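Local coordinates for MATE family efflux transporter (PDB 6IDP), which probably exports drugs across the bacterial membrane as a MATE multidrug efflux transporter, with a proton-dependent conformational change, at residues A[241-246]-A[381-386]; A[16-21]-A[284-289]. One frame throughout, in Å; residues are numbered along the deposited sequence.

Interaction 1: A[241-246]-A[381-386]; sequences MLSQLL and VALTIS. With OLC ((2R)-2,3-dihydroxypropyl (9Z)-octadec-9-enoate), chain S.
Leu246 lays its CD1 methyl over one face of the flat Ser386 carbonyl group, 3.8 Å from both C and O of Ser386. The other flat group that matters is the carbonyl of Ala382, whose O is gripped from opposite faces of its plane by the Ser386 N-H and by Ser386 OG, the hydroxyl bond being 3.2 Å from OG to O. That bond fixes the rotation of the Ser386 hydroxyl inside its own helix, even though the side chain faces the other segment.

The neighbouring hydroxyl behaves alike. Ser243 OG stops 3.8 Å from Ser386 OG and forms no bond with it; it returns instead to Pro239 O, one turn earlier. Each serine hydroxyl is thus satisfied by a carbonyl of its own helix, between leucines. With its CG anti to the backbone N (chi1 172°), Leu383 carries CD1 to 3.5 Å from Ser243 OG and 4.0 Å from Leu242 CB. Its other methyl, CD2, lies 3.7 Å from C14 of the monoolein chain running along the outer side of the contact.

The two helical segments run almost parallel, their axes 9.5 Å apart and 7° off alignment. Helix 360-375 backs Ala382 and Ser386 through Asn374 and Val370, Leu246 also rests on Phe391, and helix 54-80 meets Met241 and Gln244 of helix 226-259.

Interaction 2: A[16-21]-A[284-289]; sequences QMTWPM and LAMTMS. With OLC ((2R)-2,3-dihydroxypropyl (9Z)-octadec-9-enoate), chain M.
Thr18 and Ser289 meet because their first torsions send the two hydroxyls to the same point: Thr18 OG1 lies beside its backbone N (chi1 -60°), while Ser289 OG is tucked between its own N and carbonyl carbon (chi1 57°). The oxygens, Thr18 OG1 and Ser289 OG, pair at 2.7 Å, although the Ser289 proton is not settled, since Ala285 O and Met286 O are also within weak reach. Thr18 OG1 also bonds Leu14 O a turn back, which gives this buried hydroxyl partners on its own helix and on the partner helix. CG2 of Thr18 rests 3.9 Å from Ala285 CB.

A turn along, Met21 folds at chi2 and chi3, which swings its CE methyl to 3.6 Å from Met288 SD. Its CB meanwhile sits 4.0 Å from Ala285 CB; the segment axes pass 8.2 Å apart at 124°, with Ala285, a small residue, at the crossing. At the other end Ser289 CB fits against Met17 O, 3.5 Å away.

On the side of the helix facing away from the contact, Trp19 and Gln16 meet a monoolein chain; a second monoolein touches Thr18. Trp19 has Pro20 CD on one ring face and the first chain on the opposite one, while its NE1 donates to Gln16 OE1 (3.1 Å) within the ring plane, although from above the amide's carbonyl plane. Regular bonding to the turn before is interrupted at Pro20 and Met21, Met21 N making only a weak bond to Thr18 O, and the helix kinks there.

Nearby, Thr160 bonds Met17 O and Arg155 bonds Met288 O. The MATE fold consists of two six-helix lobes, and this contact joins helix 5-39 of the N-terminal lobe to helix 281-299 of the C-terminal lobe.

In the fold
From the N terminus the chain first passes 16-21 on helix 5-39, then runs through a long succession of helices before reaching 241-246 on helix 226-259. Soon afterwards 284-289 on helix 281-299 turns back to the first helix, so interaction 2 closes a loop of 262 intervening residues. Interaction 1 closes a shorter one, of 134, when 381-386 at the start of helix 379-435 meets helix 226-259. The segments alternate, so the two loops cross rather than nest. The centres of interactions 1 and 2 are 21 Å apart, and the two do not touch. Interaction 1 stays inside the second MatE range, whereas interaction 2 ties that range to the N-terminal helix.

Interaction 1: A[241-246]-A[381-386]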
loop_
_atom_site.group_PDB
_atom_site.type_symbol
_atom_site.label_atom_id
_atom_site.label_comp_id
_atom_site.label_asym_id
_atom_site.label_seq_id
_atom_site.Cartn_x
_atom_site.Cartn_y
_atom_site.Cartn_z
ATOM N N MET A 241 -0.092 3.762 -11.057
ATOM C CA MET A 241 -0.296 2.336 -11.288
ATOM C C MET A 241 1.004 1.640 -11.661
ATOM O O MET A 241 1.286 0.540 -11.185
ATOM C CB MET A 241 -1.329 2.107 -12.388
ATOM C CG MET A 241 -2.767 2.202 -11.929
ATOM S SD MET A 241 -3.896 1.762 -13.261
ATOM C CE MET A 241 -5.474 2.081 -12.485
ATOM N N LEU A 242 1.781 2.285 -12.526
ATOM C CA LEU A 242 3.078 1.761 -12.936
ATOM C C LEU A 242 3.998 1.554 -11.739
ATOM O O LEU A 242 4.773 0.600 -11.700
ATOM C CB LEU A 242 3.743 2.698 -13.943
ATOM C CG LEU A 242 3.548 2.369 -15.420
ATOM C CD1 LEU A 242 4.251 3.400 -16.283
ATOM C CD2 LEU A 242 4.072 0.972 -15.712
ATOM N N SER A 243 3.903 2.453 -10.763
ATOM C CA SER A 243 4.737 2.377 -9.569
ATOM C C SER A 243 4.410 1.149 -8.727
ATOM O O SER A 243 5.270 0.631 -8.018
ATOM C CB SER A 243 4.582 3.642 -8.727
ATOM O OG SER A 243 5.115 4.766 -9.401
ATOM N N GLN A 244 3.165 0.691 -8.806
ATOM C CA GLN A 244 2.742 -0.499 -8.079
ATOM C C GLN A 244 3.255 -1.756 -8.767
ATOM O O GLN A 244 3.360 -2.816 -8.155
ATOM C CB GLN A 244 1.216 -0.545 -7.963
ATOM C CG GLN A 244 0.598 0.722 -7.395
ATOM C CD GLN A 244 1.054 1.006 -5.978
ATOM O OE1 GLN A 244 1.156 0.100 -5.153
ATOM N NE2 GLN A 244 1.332 2.271 -5.689
ATOM N N LEU A 245 3.577 -1.621 -10.048
ATOM C CA LEU A 245 4.026 -2.744 -10.858
ATOM C C LEU A 245 5.492 -3.087 -10.592
ATOM O O LEU A 245 5.934 -4.209 -10.843
ATOM C CB LEU A 245 3.816 -2.428 -12.342
ATOM C CG LEU A 245 4.092 -3.515 -13.381
ATOM C CD1 LEU A 245 3.065 -4.633 -13.282
ATOM C CD2 LEU A 245 4.111 -2.915 -14.780
ATOM N N LEU A 246 6.238 -2.119 -10.069
ATOM C CA LEU A 246 7.674 -2.286 -9.846
ATOM C C LEU A 246 8.041 -3.257 -8.705
ATOM O O LEU A 246 8.935 -4.081 -8.882
ATOM C CB LEU A 246 8.328 -0.920 -9.593
ATOM C CG LEU A 246 8.155 0.138 -10.686
ATOM C CD1 LEU A 246 8.858 1.430 -10.298
ATOM C CD2 LEU A 246 8.665 -0.372 -12.025
ATOM N N VAL A 381 7.434 12.639 -11.511
ATOM C CA VAL A 381 8.529 12.733 -10.554
ATOM C C VAL A 381 8.421 11.585 -9.552
ATOM O O VAL A 381 9.427 10.989 -9.161
ATOM C CB VAL A 381 8.530 14.086 -9.810
ATOM C CG1 VAL A 381 9.527 14.072 -8.658
ATOM C CG2 VAL A 381 8.845 15.217 -10.778
ATOM N N ALA A 382 7.191 11.267 -9.157
ATOM C CA ALA A 382 6.938 10.180 -8.218
ATOM C C ALA A 382 7.328 8.830 -8.815
ATOM O O ALA A 382 7.913 7.988 -8.135
ATOM C CB ALA A 382 5.476 10.173 -7.801
ATOM N N LEU A 383 7.001 8.635 -10.091
ATOM C CA LEU A 383 7.353 7.416 -10.809
ATOM C C LEU A 383 8.865 7.288 -10.974
ATOM O O LEU A 383 9.419 6.192 -10.869
ATOM C CB LEU A 383 6.670 7.383 -12.181
ATOM C CG LEU A 383 7.098 6.253 -13.123
ATOM C CD1 LEU A 383 6.759 4.891 -12.530
ATOM C CD2 LEU A 383 6.477 6.415 -14.503
ATOM N N THR A 384 9.524 8.414 -11.236
ATOM C CA THR A 384 10.974 8.438 -11.393
ATOM C C THR A 384 11.676 8.001 -10.111
ATOM O O THR A 384 12.618 7.209 -10.147
ATOM C CB THR A 384 11.480 9.839 -11.787
ATOM O OG1 THR A 384 10.908 10.219 -13.044
ATOM C CG2 THR A 384 12.998 9.853 -11.904
ATOM N N ILE A 385 11.208 8.518 -8.981
ATOM C CA ILE A 385 11.797 8.189 -7.689
ATOM C C ILE A 385 11.649 6.696 -7.399
ATOM O O ILE A 385 12.610 6.037 -6.996
ATOM C CB ILE A 385 11.159 9.017 -6.553
ATOM C CG1 ILE A 385 11.489 10.504 -6.734
ATOM C CG2 ILE A 385 11.644 8.528 -5.198
ATOM C CD1 ILE A 385 10.819 11.423 -5.727
ATOM N N SER A 386 10.447 6.171 -7.627
ATOM C CA SER A 386 10.166 4.744 -7.466
ATOM C C SER A 386 11.026 3.870 -8.376
ATOM O O SER A 386 11.553 2.845 -7.944
ATOM C CB SER A 386 8.687 4.458 -7.742
ATOM O OG SER A 386 7.852 5.072 -6.779
HETATM C C18 OLC S . 9.189 2.018 -15.532
HETATM C C10 OLC S . 10.625 11.272 -16.733
HETATM C C9 OLC S . 10.716 12.465 -16.111
HETATM C C17 OLC S . 10.168 3.094 -15.952
HETATM C C11 OLC S . 9.789 10.155 -16.145
HETATM C C8 OLC S . 9.983 12.713 -14.810
HETATM C C16 OLC S . 9.620 4.453 -15.571
HETATM C C12 OLC S . 9.752 8.994 -17.115
HETATM C C7 OLC S . 10.705 13.779 -14.017
HETATM C C15 OLC S . 10.597 5.532 -15.983
HETATM C C13 OLC S . 10.701 7.912 -16.648
HETATM C C6 OLC S . 10.827 15.033 -14.855
HETATM C C14 OLC S . 9.935 6.886 -15.842
#

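Interaction 2: A[16-21]-A[284-289]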
loop_
_atom_site.group_PDB
_atom_site.type_symbol
_atom_site.label_atom_id
_atom_site.label_comp_id
_atom_site.label_asym_id
_atom_site.label_seq_id
_atom_site.Cartn_x
_atom_site.Cartn_y
_atom_site.Cartn_z
ATOM N N GLN A 16 -2.882 13.608 14.435
ATOM C CA GLN A 16 -4.303 13.273 14.513
ATOM C C GLN A 16 -4.818 12.667 13.213
ATOM O O GLN A 16 -5.750 11.870 13.225
ATOM C CB GLN A 16 -5.134 14.508 14.877
ATOM C CG GLN A 16 -4.964 14.971 16.318
ATOM C CD GLN A 16 -5.416 13.929 17.330
ATOM O OE1 GLN A 16 -6.359 13.175 17.088
ATOM N NE2 GLN A 16 -4.739 13.882 18.473
ATOM N N MET A 17 -4.213 13.051 12.094
ATOM C CA MET A 17 -4.582 12.481 10.805
ATOM C C MET A 17 -4.006 11.080 10.618
ATOM O O MET A 17 -4.614 10.236 9.964
ATOM C CB MET A 17 -4.112 13.386 9.664
ATOM C CG MET A 17 -4.928 14.657 9.485
ATOM S SD MET A 17 -6.483 14.385 8.615
ATOM C CE MET A 17 -5.890 13.857 7.008
ATOM N N THR A 18 -2.834 10.839 11.201
ATOM C CA THR A 18 -2.080 9.626 10.906
ATOM C C THR A 18 -2.438 8.429 11.792
ATOM O O THR A 18 -2.583 7.316 11.289
ATOM C CB THR A 18 -0.559 9.880 11.013
ATOM O OG1 THR A 18 -0.181 10.895 10.075
ATOM C CG2 THR A 18 0.223 8.611 10.712
ATOM N N TRP A 19 -2.594 8.642 13.096
ATOM C CA TRP A 19 -2.815 7.508 13.996
ATOM C C TRP A 19 -4.072 6.665 13.682
ATOM O O TRP A 19 -4.049 5.457 13.913
ATOM C CB TRP A 19 -2.835 7.974 15.466
ATOM C CG TRP A 19 -4.076 8.677 15.932
ATOM C CD1 TRP A 19 -4.250 10.023 16.082
ATOM C CD2 TRP A 19 -5.310 8.068 16.339
ATOM N NE1 TRP A 19 -5.516 10.290 16.543
ATOM C CE2 TRP A 19 -6.187 9.107 16.706
ATOM C CE3 TRP A 19 -5.759 6.746 16.419
ATOM C CZ2 TRP A 19 -7.487 8.864 17.147
ATOM C CZ3 TRP A 19 -7.047 6.508 16.854
ATOM C CH2 TRP A 19 -7.897 7.561 17.213
ATOM N N PRO A 20 -5.162 7.269 13.155
ATOM C CA PRO A 20 -6.245 6.343 12.801
ATOM C C PRO A 20 -5.883 5.417 11.643
ATOM O O PRO A 20 -6.370 4.288 11.587
ATOM C CB PRO A 20 -7.396 7.274 12.399
ATOM C CG PRO A 20 -7.078 8.578 13.020
ATOM C CD PRO A 20 -5.585 8.675 12.996
ATOM N N MET A 21 -5.047 5.898 10.727
ATOM C CA MET A 21 -4.612 5.079 9.602
ATOM C C MET A 21 -3.642 4.008 10.079
ATOM O O MET A 21 -3.576 2.921 9.511
ATOM C CB MET A 21 -3.967 5.940 8.511
ATOM C CG MET A 21 -4.934 6.894 7.821
ATOM S SD MET A 21 -6.464 6.101 7.282
ATOM C CE MET A 21 -5.853 4.892 6.114
ATOM N N LEU A 284 3.996 3.936 6.481
ATOM C CA LEU A 284 2.917 3.501 5.602
ATOM C C LEU A 284 1.628 4.276 5.888
ATOM O O LEU A 284 0.959 4.746 4.966
ATOM C CB LEU A 284 2.685 1.997 5.757
ATOM C CG LEU A 284 2.008 1.246 4.606
ATOM C CD1 LEU A 284 0.487 1.265 4.723
ATOM C CD2 LEU A 284 2.464 1.793 3.255
ATOM N N ALA A 285 1.291 4.414 7.166
ATOM C CA ALA A 285 0.119 5.182 7.575
ATOM C C ALA A 285 0.221 6.633 7.112
ATOM O O ALA A 285 -0.774 7.239 6.710
ATOM C CB ALA A 285 -0.054 5.122 9.088
ATOM N N MET A 286 1.432 7.178 7.160
ATOM C CA MET A 286 1.670 8.574 6.803
ATOM C C MET A 286 1.483 8.819 5.305
ATOM O O MET A 286 1.110 9.916 4.895
ATOM C CB MET A 286 3.077 9.002 7.233
ATOM C CG MET A 286 3.190 10.464 7.641
ATOM S SD MET A 286 4.714 10.826 8.546
ATOM C CE MET A 286 4.959 9.271 9.400
ATOM N N THR A 287 1.733 7.799 4.488
ATOM C CA THR A 287 1.565 7.934 3.042
ATOM C C THR A 287 0.092 7.959 2.646
ATOM O O THR A 287 -0.241 8.149 1.477
ATOM C CB THR A 287 2.268 6.798 2.272
ATOM O OG1 THR A 287 1.714 5.538 2.662
ATOM C CG2 THR A 287 3.761 6.810 2.552
ATOM N N MET A 288 -0.786 7.760 3.623
ATOM C CA MET A 288 -2.219 7.857 3.390
ATOM C C MET A 288 -2.820 9.095 4.057
ATOM O O MET A 288 -3.882 9.567 3.658
ATOM C CB MET A 288 -2.924 6.594 3.885
ATOM C CG MET A 288 -2.635 5.369 3.037
ATOM S SD MET A 288 -3.397 3.877 3.694
ATOM C CE MET A 288 -2.477 3.681 5.216
ATOM N N SER A 289 -2.136 9.619 5.069
ATOM C CA SER A 289 -2.646 10.772 5.807
ATOM C C SER A 289 -2.054 12.085 5.302
ATOM O O SER A 289 -2.734 13.109 5.264
ATOM C CB SER A 289 -2.368 10.614 7.303
ATOM O OG SER A 289 -0.983 10.449 7.553
HETATM C C18 OLC M . -0.187 5.741 18.895
HETATM C C10 OLC M . -7.221 11.111 20.354
HETATM C C17 OLC M . -1.546 6.320 18.566
HETATM C C11 OLC M . -5.766 11.231 20.749
HETATM C C16 OLC M . -2.196 6.839 19.831
HETATM C C12 OLC M . -4.951 10.178 20.028
HETATM C C15 OLC M . -3.508 7.517 19.495
HETATM C C13 OLC M . -5.399 8.802 20.469
HETATM C C14 OLC M . -4.195 7.939 20.776
#